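Local atomic coordinates of peptidase S8 and S53, subtilisin, kexin, sedolisin (Mycobacterium smegmatis, PDB entry 4KG7), a protein that probably cleaves peptide bonds as a subtilisin-like serine protease (mycosin MycP3) of the mycobacterial type VII (ESX-3) secretion system. Residues S36-P39 and G40-P43; G88-I92 and E93-G97; M367-P370 and V371-L374. All coordinates share one frame; numbering follows the deposited sequence.

Contact 1: residues S36-P39 and G40-P43; sequences SVLP and GTDP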
loop_
_atom_site.group_PDB
_atom_site.type_symbol
_atom_site.label_atom_id
_atom_site.label_comp_id
_atom_site.label_asym_id
_atom_site.label_seq_id
_atom_site.Cartn_x
_atom_site.Cartn_y
_atom_site.Cartn_z
ATOM N N SER A 36 9.561 14.935 -8.568
ATOM C CA SER A 36 10.504 15.545 -9.494
ATOM C C SER A 36 11.613 14.549 -9.833
ATOM O O SER A 36 11.711 13.482 -9.246
ATOM C CB SER A 36 11.164 16.820 -8.858
ATOM O OG SER A 36 10.180 17.773 -8.456
ATOM N N VAL A 37 12.458 14.945 -10.773
ATOM C CA VAL A 37 13.652 14.172 -11.119
ATOM C C VAL A 37 14.835 14.590 -10.242
ATOM O O VAL A 37 15.206 15.749 -10.194
ATOM C CB VAL A 37 13.980 14.312 -12.621
ATOM C CG1 VAL A 37 15.244 13.573 -13.004
ATOM C CG2 VAL A 37 12.819 13.788 -13.459
ATOM N N LEU A 38 15.474 13.604 -9.613
ATOM C CA LEU A 38 16.646 13.841 -8.798
ATOM C C LEU A 38 17.840 14.146 -9.700
ATOM O O LEU A 38 18.177 13.329 -10.538
ATOM C CB LEU A 38 16.905 12.580 -7.964
ATOM C CG LEU A 38 17.989 12.657 -6.903
ATOM C CD1 LEU A 38 17.625 13.710 -5.860
ATOM C CD2 LEU A 38 18.136 11.270 -6.284
ATOM N N PRO A 39 18.496 15.311 -9.526
ATOM C CA PRO A 39 19.608 15.584 -10.397
ATOM C C PRO A 39 20.715 14.529 -10.330
ATOM O O PRO A 39 20.999 13.972 -9.261
ATOM C CB PRO A 39 20.098 16.952 -9.917
ATOM C CG PRO A 39 18.860 17.614 -9.410
ATOM C CD PRO A 39 18.097 16.509 -8.761
ATOM N N GLY A 40 21.274 14.209 -11.490
ATOM C CA GLY A 40 22.315 13.209 -11.554
ATOM C C GLY A 40 21.823 11.804 -11.777
ATOM O O GLY A 40 22.635 10.880 -11.892
ATOM N N THR A 41 20.510 11.625 -11.837
ATOM C CA THR A 41 19.934 10.312 -12.101
ATOM C C THR A 41 19.392 10.255 -13.518
ATOM O O THR A 41 19.174 11.277 -14.165
ATOM C CB THR A 41 18.783 9.965 -11.125
ATOM O OG1 THR A 41 17.691 10.872 -11.314
ATOM C CG2 THR A 41 19.254 9.990 -9.677
ATOM N N ASP A 42 19.136 9.026 -13.962
ATOM C CA ASP A 42 18.508 8.765 -15.236
ATOM C C ASP A 42 17.266 7.909 -14.946
ATOM O O ASP A 42 17.346 6.670 -14.917
ATOM C CB ASP A 42 19.470 8.025 -16.158
ATOM C CG ASP A 42 18.851 7.692 -17.488
ATOM O OD1 ASP A 42 17.739 8.200 -17.782
ATOM O OD2 ASP A 42 19.470 6.896 -18.218
ATOM N N PRO A 43 16.120 8.579 -14.698
ATOM C CA PRO A 43 14.914 7.804 -14.372
ATOM C C PRO A 43 14.421 6.943 -15.506
ATOM O O PRO A 43 13.640 6.038 -15.250
ATOM C CB PRO A 43 13.852 8.866 -14.068
ATOM C CG PRO A 43 14.563 10.152 -13.987
ATOM C CD PRO A 43 15.882 10.030 -14.655
#
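The carbonyl O of Leu38 takes two hydrogen bonds from Thr41. Thr41 OG1 gives the shorter one, 2.6 Å to Leu38 O, in the carbonyl plane and on a lone pair. Thr41 N gives the other, 3.2 Å to the same Leu38 O, with its donor tilted from that plane. The backbone bond closes a type II beta turn from Leu38 to Thr41, with Pro39 and Gly40 at its corners. Gly40 has a positive phi (90°), as the third position of a type II turn favours. The hydroxyl reaches back over the turn because chi1 of Thr41 (64°) sets OG1 between the backbone N and the carbonyl carbon. The same torsion lays the methyl CG2 against Leu38, 3.8 Å from CD2, and the two side chains cross at about a right angle. Further out, Val37 CG1 meets the ring of Pro43 at CG, 3.6 Å away. Asn303 of strand 301-306 binds the turn from outside, through Leu38 N and Thr41 OG1. Thr41 OG1 thus donates to Leu38 O and accepts from Asn303 ND2. The hydroxyl therefore both fastens this exposed turn and links it to the neighbouring strand.

Contact 2: residues G88-I92 and E93-G97; sequences GGDYI and ESTDG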
loop_
_atom_site.group_PDB
_atom_site.type_symbol
_atom_site.label_atom_id
_atom_site.label_comp_id
_atom_site.label_asym_id
_atom_site.label_seq_id
_atom_site.Cartn_x
_atom_site.Cartn_y
_atom_site.Cartn_z
ATOM N N GLY A 88 -12.794 7.148 -7.860
ATOM C CA GLY A 88 -13.349 6.435 -6.720
ATOM C C GLY A 88 -13.727 7.347 -5.573
ATOM O O GLY A 88 -14.183 6.856 -4.551
ATOM N N GLY A 89 -13.572 8.656 -5.735
ATOM C CA GLY A 89 -14.044 9.604 -4.751
ATOM C C GLY A 89 -12.988 10.091 -3.774
ATOM O O GLY A 89 -11.802 9.808 -3.918
ATOM N N ASP A 90 -13.459 10.826 -2.753
ATOM C CA ASP A 90 -12.591 11.669 -1.938
ATOM C C ASP A 90 -13.139 11.710 -0.500
ATOM O O ASP A 90 -14.341 11.915 -0.280
ATOM C CB ASP A 90 -12.587 13.065 -2.584
ATOM C CG ASP A 90 -11.517 14.004 -2.044
ATOM O OD1 ASP A 90 -10.792 13.669 -1.098
ATOM O OD2 ASP A 90 -11.422 15.135 -2.584
ATOM N N TYR A 91 -12.239 11.536 0.463
ATOM C CA TYR A 91 -12.546 11.597 1.899
ATOM C C TYR A 91 -11.920 12.852 2.523
ATOM O O TYR A 91 -11.993 13.014 3.732
ATOM C CB TYR A 91 -12.030 10.336 2.624
ATOM C CG TYR A 91 -12.896 9.160 2.276
ATOM C CD1 TYR A 91 -12.704 8.461 1.077
ATOM C CD2 TYR A 91 -13.947 8.795 3.079
ATOM C CE1 TYR A 91 -13.530 7.393 0.728
ATOM C CE2 TYR A 91 -14.774 7.738 2.739
ATOM C CZ TYR A 91 -14.558 7.042 1.564
ATOM O OH TYR A 91 -15.394 6.004 1.197
ATOM N N ILE A 92 -11.375 13.744 1.689
ATOM C CA ILE A 92 -10.699 14.981 2.150
ATOM C C ILE A 92 -11.489 16.201 1.674
ATOM O O ILE A 92 -12.033 16.944 2.489
ATOM C CB ILE A 92 -9.235 15.038 1.686
ATOM C CG1 ILE A 92 -8.417 13.887 2.307
ATOM C CG2 ILE A 92 -8.620 16.361 2.081
ATOM C CD1 ILE A 92 -8.186 13.965 3.801
ATOM N N GLU A 93 -11.581 16.365 0.358
ATOM C CA GLU A 93 -12.466 17.344 -0.253
ATOM C C GLU A 93 -13.612 16.592 -0.933
ATOM O O GLU A 93 -13.955 15.481 -0.515
ATOM C CB GLU A 93 -11.698 18.234 -1.236
ATOM C CG GLU A 93 -10.502 18.973 -0.640
ATOM C CD GLU A 93 -9.802 19.846 -1.652
ATOM O OE1 GLU A 93 -9.240 19.305 -2.626
ATOM O OE2 GLU A 93 -9.799 21.094 -1.475
ATOM N N SER A 94 -14.168 17.170 -2.001
ATOM C CA SER A 94 -15.297 16.565 -2.716
ATOM C C SER A 94 -14.941 16.287 -4.168
ATOM O O SER A 94 -15.816 16.294 -5.061
ATOM C CB SER A 94 -16.535 17.471 -2.626
ATOM O OG SER A 94 -16.269 18.770 -3.125
ATOM N N THR A 95 -13.663 16.035 -4.412
ATOM C CA THR A 95 -13.183 15.696 -5.748
ATOM C C THR A 95 -13.562 14.258 -6.089
ATOM O O THR A 95 -14.117 13.528 -5.278
ATOM C CB THR A 95 -11.637 15.884 -5.910
ATOM O OG1 THR A 95 -10.933 14.843 -5.212
ATOM C CG2 THR A 95 -11.180 17.246 -5.415
ATOM N N ASP A 96 -13.172 13.840 -7.288
ATOM C CA ASP A 96 -13.436 12.505 -7.807
ATOM C C ASP A 96 -12.339 11.508 -7.478
ATOM O O ASP A 96 -12.411 10.351 -7.857
ATOM C CB ASP A 96 -13.657 12.580 -9.329
ATOM C CG ASP A 96 -12.474 13.179 -10.094
ATOM O OD1 ASP A 96 -11.433 13.520 -9.481
ATOM O OD2 ASP A 96 -12.643 13.349 -11.331
ATOM N N GLY A 97 -11.322 11.946 -6.752
ATOM C CA GLY A 97 -10.214 11.081 -6.463
ATOM C C GLY A 97 -9.068 11.196 -7.453
ATOM O O GLY A 97 -8.040 10.526 -7.284
HETATM O O HOH W 1 -16.040 12.063 -3.618
#
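The carboxylate of Asp90 points into the loop that follows its strand and meets Thr95 on one oxygen and the backbone of Ile92 and Glu93 on the other. Its CG lies anti to the backbone N (chi1 -168°), which carries the group across to the 93-97 side. The Asp90 and Thr95 side chains run at a slant to each other. Thr95 OG1 comes from above the carboxylate plane and donates to Asp90 OD2 over 2.7 Å. Thr95 N reaches the same Asp90 OD2 at 3.0 Å, on the anti lone pair. Two donors of Thr95 thus hold this oxygen, and Arg134 NH2 is a further partner. Asp90 OD1 is met from above the plane by Ile92 N at 2.8 Å, and Glu93 N adds a weak bond. Together these bonds should fix the rotation of the carboxylate.

Glu93 packs its CB 3.4 Å from Asp90 OD2. Its own carboxylate is near that of Asp90, but both oxygens, Asp90 OD2 and Glu93 OE1, form salt bridges to Arg134 NH2. The arginine probably offsets the two like charges.

Where the loop returns beside the strand, Gly89 N donates to Asp96 O over 3.0 Å. A water bridges Asp90 N and Thr95 O, its bond to the nitrogen weak. Gly97 CA lies 3.3 Å from Gly89 O, and the phi of Gly97 is positive (93°).

The bond from Ile92 N to Asp90 OD1 defines an Asx turn. It begins the loop leaving strand 85-90, an outermost strand of the seven-stranded parallel sheet of the subtilisin fold. The loop leads on toward helix 104-113, which starts at the predicted catalytic His104.

Contact 3: residues M367-P370 and V371-L374; sequences MVDP and VAAL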
loop_
_atom_site.group_PDB
_atom_site.type_symbol
_atom_site.label_atom_id
_atom_site.label_comp_id
_atom_site.label_asym_id
_atom_site.label_seq_id
_atom_site.Cartn_x
_atom_site.Cartn_y
_atom_site.Cartn_z
ATOM N N MET A 367 11.143 -11.432 -0.358
ATOM C CA MET A 367 10.781 -10.672 -1.556
ATOM C C MET A 367 9.849 -11.492 -2.444
ATOM O O MET A 367 10.104 -12.659 -2.752
ATOM C CB MET A 367 12.009 -10.235 -2.370
ATOM C CG MET A 367 11.689 -9.273 -3.522
ATOM S SD MET A 367 13.240 -8.664 -4.199
ATOM C CE MET A 367 14.128 -10.129 -4.684
ATOM N N VAL A 368 8.768 -10.856 -2.858
ATOM C CA VAL A 368 7.828 -11.454 -3.796
ATOM C C VAL A 368 8.566 -11.890 -5.045
ATOM O O VAL A 368 9.536 -11.241 -5.488
ATOM C CB VAL A 368 6.696 -10.441 -4.119
ATOM C CG1 VAL A 368 7.198 -9.211 -4.869
ATOM C CG2 VAL A 368 5.519 -11.084 -4.828
ATOM N N ASP A 369 8.107 -12.997 -5.622
ATOM C CA ASP A 369 8.748 -13.579 -6.798
ATOM C C ASP A 369 7.660 -13.794 -7.840
ATOM O O ASP A 369 7.013 -14.850 -7.854
ATOM C CB ASP A 369 9.466 -14.882 -6.450
ATOM C CG ASP A 369 10.268 -15.451 -7.608
ATOM O OD1 ASP A 369 9.923 -15.204 -8.795
ATOM O OD2 ASP A 369 11.221 -16.221 -7.325
ATOM N N PRO A 370 7.440 -12.783 -8.703
ATOM C CA PRO A 370 6.319 -12.839 -9.616
ATOM C C PRO A 370 6.293 -14.053 -10.543
ATOM O O PRO A 370 5.250 -14.675 -10.699
ATOM C CB PRO A 370 6.453 -11.540 -10.418
ATOM C CG PRO A 370 7.126 -10.627 -9.495
ATOM C CD PRO A 370 8.074 -11.448 -8.700
ATOM N N VAL A 371 7.423 -14.423 -11.137
ATOM C CA VAL A 371 7.431 -15.556 -12.063
ATOM C C VAL A 371 7.110 -16.859 -11.326
ATOM O O VAL A 371 6.341 -17.697 -11.803
ATOM C CB VAL A 371 8.744 -15.643 -12.856
ATOM C CG1 VAL A 371 8.838 -16.962 -13.576
ATOM C CG2 VAL A 371 8.858 -14.468 -13.821
ATOM N N ALA A 372 7.674 -17.013 -10.135
ATOM C CA ALA A 372 7.383 -18.205 -9.325
ATOM C C ALA A 372 5.895 -18.250 -8.971
ATOM O O ALA A 372 5.259 -19.303 -9.036
ATOM C CB ALA A 372 8.225 -18.212 -8.078
ATOM N N ALA A 373 5.334 -17.099 -8.600
ATOM C CA ALA A 373 3.907 -17.035 -8.258
ATOM C C ALA A 373 3.017 -17.379 -9.445
ATOM O O ALA A 373 1.945 -17.996 -9.300
ATOM C CB ALA A 373 3.554 -15.667 -7.694
ATOM N N LEU A 374 3.474 -17.016 -10.636
ATOM C CA LEU A 374 2.703 -17.224 -11.834
ATOM C C LEU A 374 2.847 -18.619 -12.398
ATOM O O LEU A 374 2.070 -18.999 -13.250
ATOM C CB LEU A 374 3.085 -16.173 -12.887
ATOM C CG LEU A 374 2.541 -14.777 -12.533
ATOM C CD1 LEU A 374 3.315 -13.702 -13.269
ATOM C CD2 LEU A 374 1.053 -14.636 -12.816
HETATM O O HOH W 2 10.016 -13.159 -10.911
#
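Asp369 and Pro370 lead straight into the helix that Val371 to Leu374 continue. Its first turn is closed by backbone bonds: Ala373 N donates to Asp369 O at 2.9 Å. Leu374 N donates to Pro370 O, also at 2.9 Å. Pro370 suits the first turn, since amide nitrogens there have no helix carbonyl to bind and its own nitrogen carries no hydrogen.

The side chain of Asp369 folds back over the helix start. A chi1 of -174° turns CG away from the backbone N and beside the carbonyl carbon, which brings OD1 to 3.2 Å from Ala372 N. The bond is fairly straight at the hydrogen (166°), but the donor meets OD1 from above the carboxylate plane. A water adds a second link, donating to Asp369 OD1 and accepting from Val371 N. Two amides of the first turn are thus served by one oxygen, directly or through water. The methyl of Ala372 rests 3.5 Å from Asp369 CG. On the buried side, Pro370 lies on Val328 of helix 318-335 and on Leu53, while Leu374 packs on Val332. The helix dipole would favour a charged carboxylate here. This is a helix N-cap, with Asp369 as the capping residue of helix 370-375.

How the contacts relate
From the N terminus, the three contacts follow one another in series. None nests in or crosses another. Contact 1 closes a surface turn in the loop between strand 26-28 and helix 48-53, and sets it beside strands 301-306 and 312-314. Contact 2 closes the loop that leaves strand 85-90 at one edge of the parallel sheet, next to strand 129-134. Contact 3 starts the short helix 370-375, which lies against helix 318-335, while Val368 just before it touches the other edge strand, 281-286. Contacts 2 and 3 lie on opposite sides of the chain's centre, their centres about 34 Å apart. Contact 1 touches neither, with nearest atoms about 18 Å from each.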